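Local coordinates for L-arabinose ABC transporter, periplasmic L-arabinose-binding protein (Burkholderia thailandensis, PDB 4KZK) that binds beta-D-galactose and probably captures the related L-arabinose in the periplasm for delivery to an ABC transporter, at residues Pro46-Phe51 / Gly237-Thr242; Arg149-Ala154 / Val263-Ser268; Ala211-Ala216 / Thr242-Val247. One frame throughout, in Å; residues are numbered along the deposited sequence. Where two conformers were deposited one is given.

Interaction 1 of 3, residues Pro46-Phe51 / Gly237-Thr242; sequences PDDPWF and GSNDDT. With GAL (beta-D-galactopyranose), chain B.
D48 and N239 come together on a single atom of the sugar, the O3 hydroxyl of galactose. That hydroxyl donates to D48 OD2 (O3 to OD2 2.6 Å) and accepts from N239 ND2 (ND2 to O3 3.0 Å) along an almost straight bond of 177°. A carboxylate suits the first role and an amide the second. W50 lays one ring face against the sugar, with its CD1 3.6 Å from C4 of galactose, while the edge of F51 points at O2.

Both polar groups are set by helix starts. D48 is the N-cap of helix 49-65; with its CG anti to the backbone N (chi1 169°), it gives OD1 to W50 N and OD2 to the sugar. N239 is the N-cap of helix 240-252: its OD1 accepts from T242 N at 2.9 Å, which turns ND2 to the sugar. D241 faces D48 with carboxylate planes 61° apart, and a water donates to both D48 OD1 and D241 OD1.

Ligand and water therefore bridge the two sides of the cleft, which share no direct hydrogen bond here. The helix starts and donating waters probably ease the closeness of two acids.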
ATOM      1  N   PRO A  46       0.304   3.726 -11.442  1.00 10.33           N
ATOM      2  CA  PRO A  46       0.095   2.525 -12.278  1.00 10.60           C
ATOM      3  C   PRO A  46       1.312   1.600 -12.350  1.00 10.82           C
ATOM      4  O   PRO A  46       1.167   0.478 -12.802  1.00 11.38           O
ATOM      5  CB  PRO A  46      -0.195   3.105 -13.660  1.00 11.39           C
ATOM      6  CG  PRO A  46       0.533   4.405 -13.653  1.00 11.36           C
ATOM      7  CD  PRO A  46       0.349   4.946 -12.268  1.00 10.67           C
ATOM      8  N   ASP A  47       2.482   2.097 -11.962  1.00 10.36           N
ATOM      9  CA  ASP A  47       3.706   1.296 -11.942  1.00 10.64           C
ATOM     10  C   ASP A  47       3.870   0.523 -10.623  1.00  9.99           C
ATOM     11  O   ASP A  47       4.915  -0.084 -10.393  1.00 10.71           O
ATOM     12  CB  ASP A  47       4.932   2.163 -12.255  1.00 11.64           C
ATOM     13  CG  ASP A  47       5.151   3.278 -11.259  1.00 11.74           C
ATOM     14  OD1 ASP A  47       4.184   3.675 -10.555  1.00 12.11           O
ATOM     15  OD2 ASP A  47       6.282   3.815 -11.196  1.00 13.23           O
ATOM     16  N   ASP A  48       2.853   0.566  -9.774  1.00  9.01           N
ATOM     17  CA  ASP A  48       2.759  -0.281  -8.575  1.00  8.61           C
ATOM     18  C   ASP A  48       1.777  -1.400  -8.937  1.00  8.29           C
ATOM     19  O   ASP A  48       0.618  -1.129  -9.254  1.00  8.22           O
ATOM     20  CB  ASP A  48       2.233   0.555  -7.402  1.00  8.27           C
ATOM     21  CG  ASP A  48       1.855  -0.265  -6.175  1.00  8.53           C
ATOM     22  OD1 ASP A  48       1.912  -1.509  -6.225  1.00  8.82           O
ATOM     23  OD2 ASP A  48       1.444   0.379  -5.172  1.00  8.75           O
ATOM     24  N   PRO A  49       2.245  -2.663  -8.897  1.00  8.39           N
ATOM     25  CA  PRO A  49       1.409  -3.769  -9.385  1.00  8.70           C
ATOM     26  C   PRO A  49       0.158  -3.969  -8.553  1.00  8.35           C
ATOM     27  O   PRO A  49      -0.779  -4.593  -9.027  1.00  8.86           O
ATOM     28  CB  PRO A  49       2.330  -4.973  -9.305  1.00  9.25           C
ATOM     29  CG  PRO A  49       3.348  -4.623  -8.278  1.00  9.09           C
ATOM     30  CD  PRO A  49       3.562  -3.138  -8.429  1.00  8.63           C
ATOM     31  N   TRP A  50       0.121  -3.449  -7.326  1.00  7.87           N
ATOM     32  CA  TRP A  50      -1.122  -3.450  -6.543  1.00  7.70           C
ATOM     33  C   TRP A  50      -2.276  -2.828  -7.321  1.00  7.69           C
ATOM     34  O   TRP A  50      -3.393  -3.359  -7.322  1.00  8.07           O
ATOM     35  CB  TRP A  50      -0.915  -2.728  -5.197  1.00  7.39           C
ATOM     36  CG  TRP A  50      -2.162  -2.568  -4.432  1.00  7.46           C
ATOM     37  CD1 TRP A  50      -2.895  -1.424  -4.270  1.00  7.26           C
ATOM     38  CD2 TRP A  50      -2.867  -3.591  -3.753  1.00  7.99           C
ATOM     39  NE1 TRP A  50      -4.002  -1.684  -3.515  1.00  7.75           N
ATOM     40  CE2 TRP A  50      -4.011  -3.012  -3.183  1.00  8.15           C
ATOM     41  CE3 TRP A  50      -2.656  -4.968  -3.586  1.00  8.59           C
ATOM     42  CZ2 TRP A  50      -4.947  -3.761  -2.457  1.00  8.74           C
ATOM     43  CZ3 TRP A  50      -3.575  -5.687  -2.862  1.00  9.27           C
ATOM     44  CH2 TRP A  50      -4.687  -5.076  -2.286  1.00  9.34           C
ATOM     45  N   PHE A  51      -2.018  -1.703  -7.984  1.00  7.65           N
ATOM     46  CA  PHE A  51      -3.079  -1.017  -8.703  1.00  7.92           C
ATOM     47  C   PHE A  51      -3.424  -1.733  -9.990  1.00  8.99           C
ATOM     48  O   PHE A  51      -4.567  -1.738 -10.415  1.00  9.58           O
ATOM     49  CB  PHE A  51      -2.713   0.464  -8.908  1.00  7.49           C
ATOM     50  CG  PHE A  51      -2.716   1.229  -7.627  1.00  7.27           C
ATOM     51  CD1 PHE A  51      -3.883   1.427  -6.939  1.00  7.25           C
ATOM     52  CD2 PHE A  51      -1.549   1.690  -7.059  1.00  7.05           C
ATOM     53  CE1 PHE A  51      -3.871   2.061  -5.712  1.00  7.28           C
ATOM     54  CE2 PHE A  51      -1.537   2.308  -5.829  1.00  7.29           C
ATOM     55  CZ  PHE A  51      -2.710   2.509  -5.170  1.00  7.18           C
ATOM     56  N   GLY A 237       8.413  -0.394   5.262  1.00 10.56           N
ATOM     57  CA  GLY A 237       7.838   0.876   4.863  1.00 10.85           C
ATOM     58  C   GLY A 237       6.332   0.845   4.854  1.00 10.85           C
ATOM     59  O   GLY A 237       5.677   0.291   5.758  1.00 13.57           O
ATOM     60  N   SER A 238       5.760   1.469   3.855  1.00  9.61           N
ATOM     61  CA  SER A 238       4.322   1.480   3.690  1.00  9.37           C
ATOM     62  C   SER A 238       3.858   0.370   2.750  1.00  8.46           C
ATOM     63  O   SER A 238       2.689   0.009   2.762  1.00  8.30           O
ATOM     64  CB  SER A 238       3.850   2.832   3.179  1.00 10.03           C
ATOM     65  OG  SER A 238       4.463   3.164   1.955  1.00 11.11           O
ATOM     66  N   ASN A 239       4.768  -0.141   1.921  1.00  7.70           N
ATOM     67  CA  ASN A 239       4.415  -1.166   0.940  1.00  7.56           C
ATOM     68  C   ASN A 239       5.656  -1.895   0.460  1.00  7.22           C
ATOM     69  O   ASN A 239       6.769  -1.592   0.881  1.00  7.11           O
ATOM     70  CB  ASN A 239       3.585  -0.581  -0.230  1.00  7.62           C
ATOM     71  CG  ASN A 239       4.368   0.390  -1.106  1.00  7.76           C
ATOM     72  OD1 ASN A 239       5.542   0.650  -0.883  1.00  7.65           O
ATOM     73  ND2 ASN A 239       3.701   0.936  -2.112  1.00  7.87           N
ATOM     74  N   ASP A 240       5.459  -2.875  -0.426  1.00  7.03           N
ATOM     75  CA  ASP A 240       6.577  -3.623  -1.003  1.00  7.09           C
ATOM     76  C   ASP A 240       7.560  -2.718  -1.739  1.00  7.39           C
ATOM     77  O   ASP A 240       8.788  -2.911  -1.657  1.00  7.57           O
ATOM     78  CB  ASP A 240       6.086  -4.718  -1.973  1.00  7.07           C
ATOM     79  CG  ASP A 240       5.307  -5.820  -1.296  1.00  7.18           C
ATOM     80  OD1 ASP A 240       5.542  -6.071  -0.114  1.00  7.07           O
ATOM     81  OD2 ASP A 240       4.457  -6.464  -1.960  1.00  7.25           O
ATOM     82  N   ASP A 241       7.035  -1.760  -2.488  1.00  7.95           N
ATOM     83  CA  ASP A 241       7.864  -0.908  -3.321  1.00  8.77           C
ATOM     84  C   ASP A 241       8.874  -0.108  -2.516  1.00  8.50           C
ATOM     85  O   ASP A 241      10.055  -0.077  -2.845  1.00  8.76           O
ATOM     86  CB  ASP A 241       6.972   0.036  -4.118  1.00 10.11           C
ATOM     87  CG  ASP A 241       5.936  -0.701  -4.959  1.00 11.42           C
ATOM     88  OD1 ASP A 241       5.425  -1.717  -4.490  1.00 13.34           O
ATOM     89  OD2 ASP A 241       5.567  -0.181  -6.025  1.00 14.32           O
ATOM     90  N   THR A 242       8.407   0.514  -1.442  1.00  8.16           N
ATOM     91  CA  THR A 242       9.271   1.282  -0.566  1.00  8.27           C
ATOM     92  C   THR A 242      10.236   0.343   0.149  1.00  8.21           C
ATOM     93  O   THR A 242      11.420   0.582   0.156  1.00  8.71           O
ATOM     94  CB  THR A 242       8.457   2.162   0.408  1.00  8.32           C
ATOM     95  OG1 THR A 242       7.454   1.396   1.088  1.00  8.08           O
ATOM     96  CG2 THR A 242       7.785   3.232  -0.372  1.00  8.58           C
TER
HETATM   97  C1  GAL B 600      -1.644   2.398  -0.932  1.00  7.50           C
HETATM   98  C2  GAL B 600      -0.263   1.969  -1.420  1.00  7.29           C
HETATM   99  C3  GAL B 600      -0.411   0.648  -2.188  1.00  6.83           C
HETATM  100  C4  GAL B 600      -1.133  -0.376  -1.318  1.00  6.84           C
HETATM  101  C5  GAL B 600      -2.473   0.193  -0.888  1.00  7.21           C
HETATM  102  C6  GAL B 600      -3.219  -0.758   0.038  1.00  7.36           C
HETATM  103  O1  GAL B 600      -1.465   3.547  -0.128  1.00  7.68           O
HETATM  104  O2  GAL B 600       0.241   2.981  -2.261  1.00  7.86           O
HETATM  105  O3  GAL B 600       0.861   0.151  -2.620  1.00  6.75           O
HETATM  106  O4  GAL B 600      -0.342  -0.746  -0.215  1.00  6.31           O
HETATM  107  O5  GAL B 600      -2.233   1.378  -0.141  1.00  7.66           O
HETATM  108  O6  GAL B 600      -4.464  -0.205   0.432  1.00  7.64           O
HETATM  109  O   HOH W   1       6.386  -1.273  -8.411  1.00 12.46           O
HETATM  110  O   HOH W   2       3.294  -3.252  -4.671  1.00  9.63           O

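Interaction 2 of 3, residues Arg149-Ala154 / Val263-Ser268; sequences RQVGDA and VGINGS. With GAL (beta-D-galactopyranose), chain B.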
ATOM      1  N   ARG A 149       1.468  -4.191  12.679  1.00 10.99           N
ATOM      2  CA  ARG A 149       1.829  -5.134  13.730  1.00 11.73           C
ATOM      3  C   ARG A 149       2.278  -6.470  13.151  1.00 11.41           C
ATOM      4  O   ARG A 149       3.234  -7.077  13.654  1.00 11.77           O
ATOM      5  CB  ARG A 149       0.648  -5.356  14.678  1.00 12.81           C
ATOM      6  CG  ARG A 149       0.230  -4.140  15.478  1.00 13.87           C
ATOM      7  CD  ARG A 149       1.300  -3.659  16.440  1.00 14.49           C
ATOM      8  NE  ARG A 149       1.556  -4.601  17.528  1.00 15.59           N
ATOM      9  CZ  ARG A 149       1.592  -4.284  18.820  1.00 16.38           C
ATOM     10  NH1 ARG A 149       1.351  -3.036  19.245  1.00 16.88           N
ATOM     11  NH2 ARG A 149       1.881  -5.231  19.700  1.00 17.63           N
ATOM     12  N   GLN A 150       1.550  -6.957  12.163  1.00 11.45           N
ATOM     13  CA  GLN A 150       1.939  -8.195  11.467  1.00 11.50           C
ATOM     14  C   GLN A 150       3.314  -8.097  10.820  1.00 10.46           C
ATOM     15  O   GLN A 150       4.081  -9.052  10.849  1.00 10.65           O
ATOM     16  CB  GLN A 150       0.909  -8.593  10.421  1.00 12.21           C
ATOM     17  CG  GLN A 150      -0.439  -8.977  10.995  1.00 13.85           C
ATOM     18  CD  GLN A 150      -1.422  -9.239   9.880  1.00 15.20           C
ATOM     19  OE1 GLN A 150      -1.948  -8.304   9.289  1.00 18.37           O
ATOM     20  NE2 GLN A 150      -1.639 -10.472   9.559  1.00 15.89           N
ATOM     21  N   VAL A 151       3.624  -6.954  10.231  1.00  9.63           N
ATOM     22  CA  VAL A 151       4.961  -6.753   9.672  1.00  9.03           C
ATOM     23  C   VAL A 151       6.039  -6.902  10.753  1.00  9.27           C
ATOM     24  O   VAL A 151       7.017  -7.627  10.591  1.00  8.89           O
ATOM     25  CB  VAL A 151       5.103  -5.369   9.014  1.00  8.83           C
ATOM     26  CG1 VAL A 151       6.565  -5.059   8.704  1.00  8.63           C
ATOM     27  CG2 VAL A 151       4.236  -5.241   7.753  1.00  8.74           C
ATOM     28  N   GLY A 152       5.858  -6.207  11.870  1.00  9.64           N
ATOM     29  CA  GLY A 152       6.825  -6.253  12.945  1.00 10.27           C
ATOM     30  C   GLY A 152       6.940  -7.625  13.570  1.00 10.76           C
ATOM     31  O   GLY A 152       8.050  -8.085  13.864  1.00 10.73           O
ATOM     32  N   ASP A 153       5.813  -8.322  13.712  1.00 11.41           N
ATOM     33  CA  ASP A 153       5.847  -9.670  14.273  1.00 12.35           C
ATOM     34  C   ASP A 153       6.624 -10.624  13.378  1.00 11.92           C
ATOM     35  O   ASP A 153       7.409 -11.454  13.869  1.00 12.13           O
ATOM     36  CB  ASP A 153       4.436 -10.219  14.462  1.00 13.60           C
ATOM     37  CG  ASP A 153       3.691  -9.595  15.613  1.00 15.09           C
ATOM     38  OD1 ASP A 153       4.249  -8.846  16.458  1.00 15.74           O
ATOM     39  OD2 ASP A 153       2.476  -9.910  15.673  1.00 18.16           O
ATOM     40  N   ALA A 154       6.392 -10.512  12.069  1.00 11.05           N
ATOM     41  CA  ALA A 154       7.089 -11.351  11.062  1.00 10.79           C
ATOM     42  C   ALA A 154       8.591 -11.118  11.163  1.00 10.55           C
ATOM     43  O   ALA A 154       9.377 -12.053  11.175  1.00 10.90           O
ATOM     44  CB  ALA A 154       6.615 -11.029   9.657  1.00 10.44           C
ATOM     45  N   VAL A 263      10.385  -6.666   5.532  1.00  7.81           N
ATOM     46  CA  VAL A 263       9.052  -7.215   5.245  1.00  7.72           C
ATOM     47  C   VAL A 263       8.178  -6.086   4.733  1.00  7.54           C
ATOM     48  O   VAL A 263       8.088  -5.024   5.361  1.00  7.61           O
ATOM     49  CB  VAL A 263       8.429  -7.882   6.499  1.00  7.98           C
ATOM     50  CG1 VAL A 263       6.965  -8.259   6.276  1.00  7.94           C
ATOM     51  CG2 VAL A 263       9.242  -9.087   6.908  1.00  8.38           C
ATOM     52  N   GLY A 264       7.562  -6.312   3.585  1.00  7.26           N
ATOM     53  CA  GLY A 264       6.691  -5.343   2.960  1.00  7.04           C
ATOM     54  C   GLY A 264       5.223  -5.549   3.227  1.00  6.96           C
ATOM     55  O   GLY A 264       4.843  -6.351   4.087  1.00  7.06           O
ATOM     56  N   ILE A 265       4.422  -4.775   2.499  1.00  6.93           N
ATOM     57  CA  ILE A 265       2.960  -4.874   2.477  1.00  6.91           C
ATOM     58  C   ILE A 265       2.507  -4.834   1.016  1.00  6.82           C
ATOM     59  O   ILE A 265       2.980  -3.979   0.256  1.00  6.45           O
ATOM     60  CB  ILE A 265       2.288  -3.737   3.260  1.00  7.03           C
ATOM     61  CG1 ILE A 265       2.688  -3.805   4.733  1.00  7.30           C
ATOM     62  CG2 ILE A 265       0.785  -3.776   3.077  1.00  7.23           C
ATOM     63  CD1 ILE A 265       2.347  -2.537   5.492  1.00  7.54           C
ATOM     64  N   ASN A 266       1.652  -5.803   0.665  1.00  7.04           N
ATOM     65  CA  ASN A 266       0.859  -5.955  -0.574  1.00  7.14           C
ATOM     66  C   ASN A 266       0.878  -7.398  -1.030  1.00  7.53           C
ATOM     67  O   ASN A 266      -0.148  -7.977  -1.271  1.00  7.81           O
ATOM     68  CB  ASN A 266       1.305  -5.081  -1.730  1.00  6.97           C
ATOM     69  CG  ASN A 266       0.952  -3.634  -1.552  1.00  6.78           C
ATOM     70  OD1 ASN A 266       0.160  -3.279  -0.681  1.00  6.78           O
ATOM     71  ND2 ASN A 266       1.512  -2.783  -2.414  1.00  6.47           N
ATOM     72  N   GLY A 267       2.069  -7.967  -1.121  1.00  7.61           N
ATOM     73  CA  GLY A 267       2.230  -9.337  -1.594  1.00  7.91           C
ATOM     74  C   GLY A 267       1.968  -9.522  -3.081  1.00  8.29           C
ATOM     75  O   GLY A 267       1.675 -10.626  -3.556  1.00  8.58           O
ATOM     76  N   SER A 268       2.074  -8.416  -3.835  1.00  8.27           N
ATOM     77  CA  SER A 268       1.914  -8.409  -5.287  1.00  8.91           C
ATOM     78  C   SER A 268       3.283  -8.567  -5.972  1.00  8.94           C
ATOM     79  O   SER A 268       4.226  -9.114  -5.377  1.00  8.63           O
ATOM     80  CB  SER A 268       1.195  -7.130  -5.727  1.00  9.12           C
ATOM     81  OG  SER A 268       0.881  -7.136  -7.103  1.00  9.98           O
TER
HETATM   82  C1  GAL B 600      -1.644   2.398  -0.932  1.00  7.50           C
HETATM   83  C2  GAL B 600      -0.263   1.969  -1.420  1.00  7.29           C
HETATM   84  C3  GAL B 600      -0.411   0.648  -2.188  1.00  6.83           C
HETATM   85  C4  GAL B 600      -1.133  -0.376  -1.318  1.00  6.84           C
HETATM   86  C5  GAL B 600      -2.473   0.193  -0.888  1.00  7.21           C
HETATM   87  C6  GAL B 600      -3.219  -0.758   0.038  1.00  7.36           C
HETATM   88  O1  GAL B 600      -1.465   3.547  -0.128  1.00  7.68           O
HETATM   89  O2  GAL B 600       0.241   2.981  -2.261  1.00  7.86           O
HETATM   90  O3  GAL B 600       0.861   0.151  -2.620  1.00  6.75           O
HETATM   91  O4  GAL B 600      -0.342  -0.746  -0.215  1.00  6.31           O
HETATM   92  O5  GAL B 600      -2.233   1.378  -0.141  1.00  7.66           O
HETATM   93  O6  GAL B 600      -4.464  -0.205   0.432  1.00  7.64           O
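V151, on helix 144-161, packs against the end of strand 260-264 through both methyls. With CG1 anti to its backbone N (chi1 168°), one branch faces V263 and the other I265. CG1 lies 4.0 Å from V263 CG1 and also rests on the V263 carbonyl oxygen; CG2 meets I265 CG1 at 3.7 Å. V151 and V263 lie alongside each other pointing opposite ways, while I265 lies crosswise to V151. A turn further along, the small A154 offers only its CB, 4.3 Å from V263 CG2. Two beta-branched valines and an alanine suit this close meeting of helix and strand.

The side-chain polar contacts come after the corner at I265. N266 uses both ends of its amide on the sugar: galactose O4 donates to N266 OD1 (2.6 Å), and N266 ND2 donates to O3 (3.0 Å, 170°). G267 follows with positive phi and gives its N-H to D240.

The helix contact is largely apolar; the polar work falls to N266, away from the helix, just past a strand end as in other alpha/beta lobes. The amide reads neighbouring hydroxyls, one as donor and one as acceptor, consistent with recognition of L-arabinose, whose corresponding hydroxyls share this configuration.

Interaction 3 of 3, residues Ala211-Ala216 / Thr242-Val247; sequences ADTEGA and TTVGAV
T213, in the first turn of helix 213-226, meets G245 of helix 240-252 and divides its side chain between two jobs. From CB the methyl CG2 stands anti to the backbone N, which brings it over the glycine: CG2 is 3.7 Å from G245 CA and 3.8 Å from G245 N. The other branch, OG1, is hydrogen-bonded to D241 O. Threonine therefore suits this place, with one apolar and one polar arm on a single short stem.

G245 has no side chain on the face turned to the partner, and glycine suits the spot because the place a CB would take is already filled by A216 CB and T213 O. The two backbones approach until the CA atoms of T213 and G245 are 4.6 Å apart. A216 completes the close fit with nothing larger than a methyl: its CB comes unusually close to T242 O, 3.0 Å, a tight fit, and lies 4.0 Å from G245 CA. T242 answers from its own helix with CG2, 3.6 Å from D212 N, while its hydroxyl turns to N239. D212 caps its helix, OD1 accepting from G215 N (2.9 Å, 159°) and also bonded to T210.

Beneath, A216 and A246 both touch L174 of strand 170-175, so the helices share a cover over the sheet. Their interface relies on small side chains set closely against the partner's backbone, with the T213 hydroxyl adding a polar tie at the helix start.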
ATOM      1  N   ALA A 211       6.699   8.375  -1.869  1.00 14.30           N
ATOM      2  CA  ALA A 211       6.384   7.074  -1.323  1.00 13.93           C
ATOM      3  C   ALA A 211       6.476   6.037  -2.440  1.00 13.22           C
ATOM      4  O   ALA A 211       5.452   5.519  -2.925  1.00 13.84           O
ATOM      5  CB  ALA A 211       4.989   7.086  -0.723  1.00 14.68           C
ATOM      6  N   ASP A 212       7.701   5.776  -2.867  1.00 12.12           N
ATOM      7  CA  ASP A 212       7.945   4.866  -3.987  1.00 11.59           C
ATOM      8  C   ASP A 212       9.359   4.311  -3.859  1.00 11.24           C
ATOM      9  O   ASP A 212      10.080   4.644  -2.916  1.00 10.58           O
ATOM     10  CB  ASP A 212       7.664   5.542  -5.345  1.00 12.09           C
ATOM     11  CG  ASP A 212       8.430   6.838  -5.547  1.00 12.62           C
ATOM     12  OD1 ASP A 212       9.443   7.068  -4.828  1.00 12.53           O
ATOM     13  OD2 ASP A 212       7.991   7.654  -6.397  1.00 13.93           O
ATOM     14  N   THR A 213       9.769   3.428  -4.757  1.00 10.51           N
ATOM     15  CA  THR A 213      11.054   2.769  -4.575  1.00 10.68           C
ATOM     16  C   THR A 213      12.193   3.800  -4.593  1.00 11.26           C
ATOM     17  O   THR A 213      13.114   3.716  -3.794  1.00 10.96           O
ATOM     18  CB  THR A 213      11.292   1.660  -5.625  1.00 10.92           C
ATOM     19  OG1 THR A 213      10.151   0.790  -5.646  1.00 10.68           O
ATOM     20  CG2 THR A 213      12.541   0.876  -5.287  1.00 10.88           C
ATOM     21  N   GLU A 214      12.127   4.757  -5.516  1.00 11.78           N
ATOM     22  CA  GLU A 214      13.162   5.788  -5.602  0.50 12.34           C
ATOM     23  C   GLU A 214      13.278   6.563  -4.289  1.00 12.14           C
ATOM     24  O   GLU A 214      14.378   6.769  -3.777  1.00 12.34           O
ATOM     25  CB  GLU A 214      12.883   6.754  -6.760  0.50 13.01           C
ATOM     26  CG  GLU A 214      13.949   7.821  -6.949  0.50 13.97           C
ATOM     27  CD  GLU A 214      13.554   8.859  -7.979  0.50 14.68           C
ATOM     28  OE1 GLU A 214      12.393   8.818  -8.463  0.50 14.86           O
ATOM     29  OE2 GLU A 214      14.392   9.719  -8.308  0.50 15.44           O
ATOM     30  N   GLY A 215      12.138   6.995  -3.759  1.00 11.86           N
ATOM     31  CA  GLY A 215      12.135   7.739  -2.486  1.00 11.59           C
ATOM     32  C   GLY A 215      12.733   6.956  -1.326  1.00 11.44           C
ATOM     33  O   GLY A 215      13.502   7.484  -0.513  1.00 11.80           O
ATOM     34  N   ALA A 216      12.367   5.684  -1.249  1.00 10.95           N
ATOM     35  CA  ALA A 216      12.879   4.803  -0.226  1.00 10.48           C
ATOM     36  C   ALA A 216      14.372   4.540  -0.384  1.00 10.79           C
ATOM     37  O   ALA A 216      15.072   4.502   0.606  1.00 10.94           O
ATOM     38  CB  ALA A 216      12.128   3.485  -0.275  1.00 10.10           C
ATOM     39  N   THR A 242       8.407   0.514  -1.442  1.00  8.16           N
ATOM     40  CA  THR A 242       9.271   1.282  -0.566  1.00  8.27           C
ATOM     41  C   THR A 242      10.236   0.343   0.149  1.00  8.21           C
ATOM     42  O   THR A 242      11.420   0.582   0.156  1.00  8.71           O
ATOM     43  CB  THR A 242       8.457   2.162   0.408  1.00  8.32           C
ATOM     44  OG1 THR A 242       7.454   1.396   1.088  1.00  8.08           O
ATOM     45  CG2 THR A 242       7.785   3.232  -0.372  1.00  8.58           C
ATOM     46  N   THR A 243       9.735  -0.757   0.686  1.00  8.07           N
ATOM     47  CA  THR A 243      10.570  -1.731   1.373  1.00  7.94           C
ATOM     48  C   THR A 243      11.728  -2.193   0.526  1.00  8.18           C
ATOM     49  O   THR A 243      12.875  -2.267   0.996  1.00  8.12           O
ATOM     50  CB  THR A 243       9.716  -2.914   1.898  1.00  8.10           C
ATOM     51  OG1 THR A 243       8.700  -2.393   2.773  1.00  8.39           O
ATOM     52  CG2 THR A 243      10.560  -3.909   2.661  1.00  8.24           C
ATOM     53  N   VAL A 244      11.453  -2.501  -0.746  1.00  8.12           N
ATOM     54  CA  VAL A 244      12.495  -2.992  -1.670  0.70  8.78           C
ATOM     55  C   VAL A 244      13.544  -1.910  -1.906  1.00  8.96           C
ATOM     56  O   VAL A 244      14.721  -2.198  -2.134  1.00  9.24           O
ATOM     57  CB  VAL A 244      11.898  -3.426  -3.027  0.70  9.22           C
ATOM     58  CG1 VAL A 244      12.947  -3.391  -4.152  0.70  9.90           C
ATOM     59  CG2 VAL A 244      11.280  -4.790  -2.890  0.70  9.36           C
ATOM     60  N   GLY A 245      13.122  -0.653  -1.893  1.00  9.05           N
ATOM     61  CA  GLY A 245      14.100   0.425  -2.005  1.00  9.69           C
ATOM     62  C   GLY A 245      15.180   0.369  -0.939  1.00 10.07           C
ATOM     63  O   GLY A 245      16.375   0.562  -1.230  1.00 10.94           O
ATOM     64  N   ALA A 246      14.782   0.079   0.300  1.00  9.87           N
ATOM     65  CA  ALA A 246      15.733  -0.067   1.398  1.00 10.46           C
ATOM     66  C   ALA A 246      16.620  -1.307   1.219  1.00 10.78           C
ATOM     67  O   ALA A 246      17.815  -1.305   1.561  1.00 11.61           O
ATOM     68  CB  ALA A 246      15.010  -0.104   2.746  1.00 10.47           C
ATOM     69  N   VAL A 247      16.042  -2.384   0.702  1.00 10.14           N
ATOM     70  CA  VAL A 247      16.799  -3.606   0.474  1.00 10.36           C
ATOM     71  C   VAL A 247      17.887  -3.334  -0.588  1.00 10.83           C
ATOM     72  O   VAL A 247      19.057  -3.704  -0.413  1.00 11.63           O
ATOM     73  CB  VAL A 247      15.884  -4.792   0.088  1.00 10.00           C
ATOM     74  CG1 VAL A 247      16.680  -6.029  -0.349  1.00 10.46           C
ATOM     75  CG2 VAL A 247      14.957  -5.151   1.256  1.00  9.52           C
TER

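How the interactions relate
From the N terminus, 46-51 comes first and waits for 237-242 before interaction 1 closes, a loop of 185 residues that spans the sugar cleft between the two lobes. Interaction 2 opens inside it at 149-154 and closes after it at 263-268, so the two cross. Interaction 3, from 211-216 to 242-247, also crosses interaction 1, with T242 common to both, and lies wholly within the span of interaction 2. Interaction 2 ties a helix to a strand and interaction 3 a helix to a helix, all in one lobe, whereas interaction 1 reaches from that lobe to the other. D240 joins interactions 1 and 2 by its backbone bond to I265, and galactose touches both.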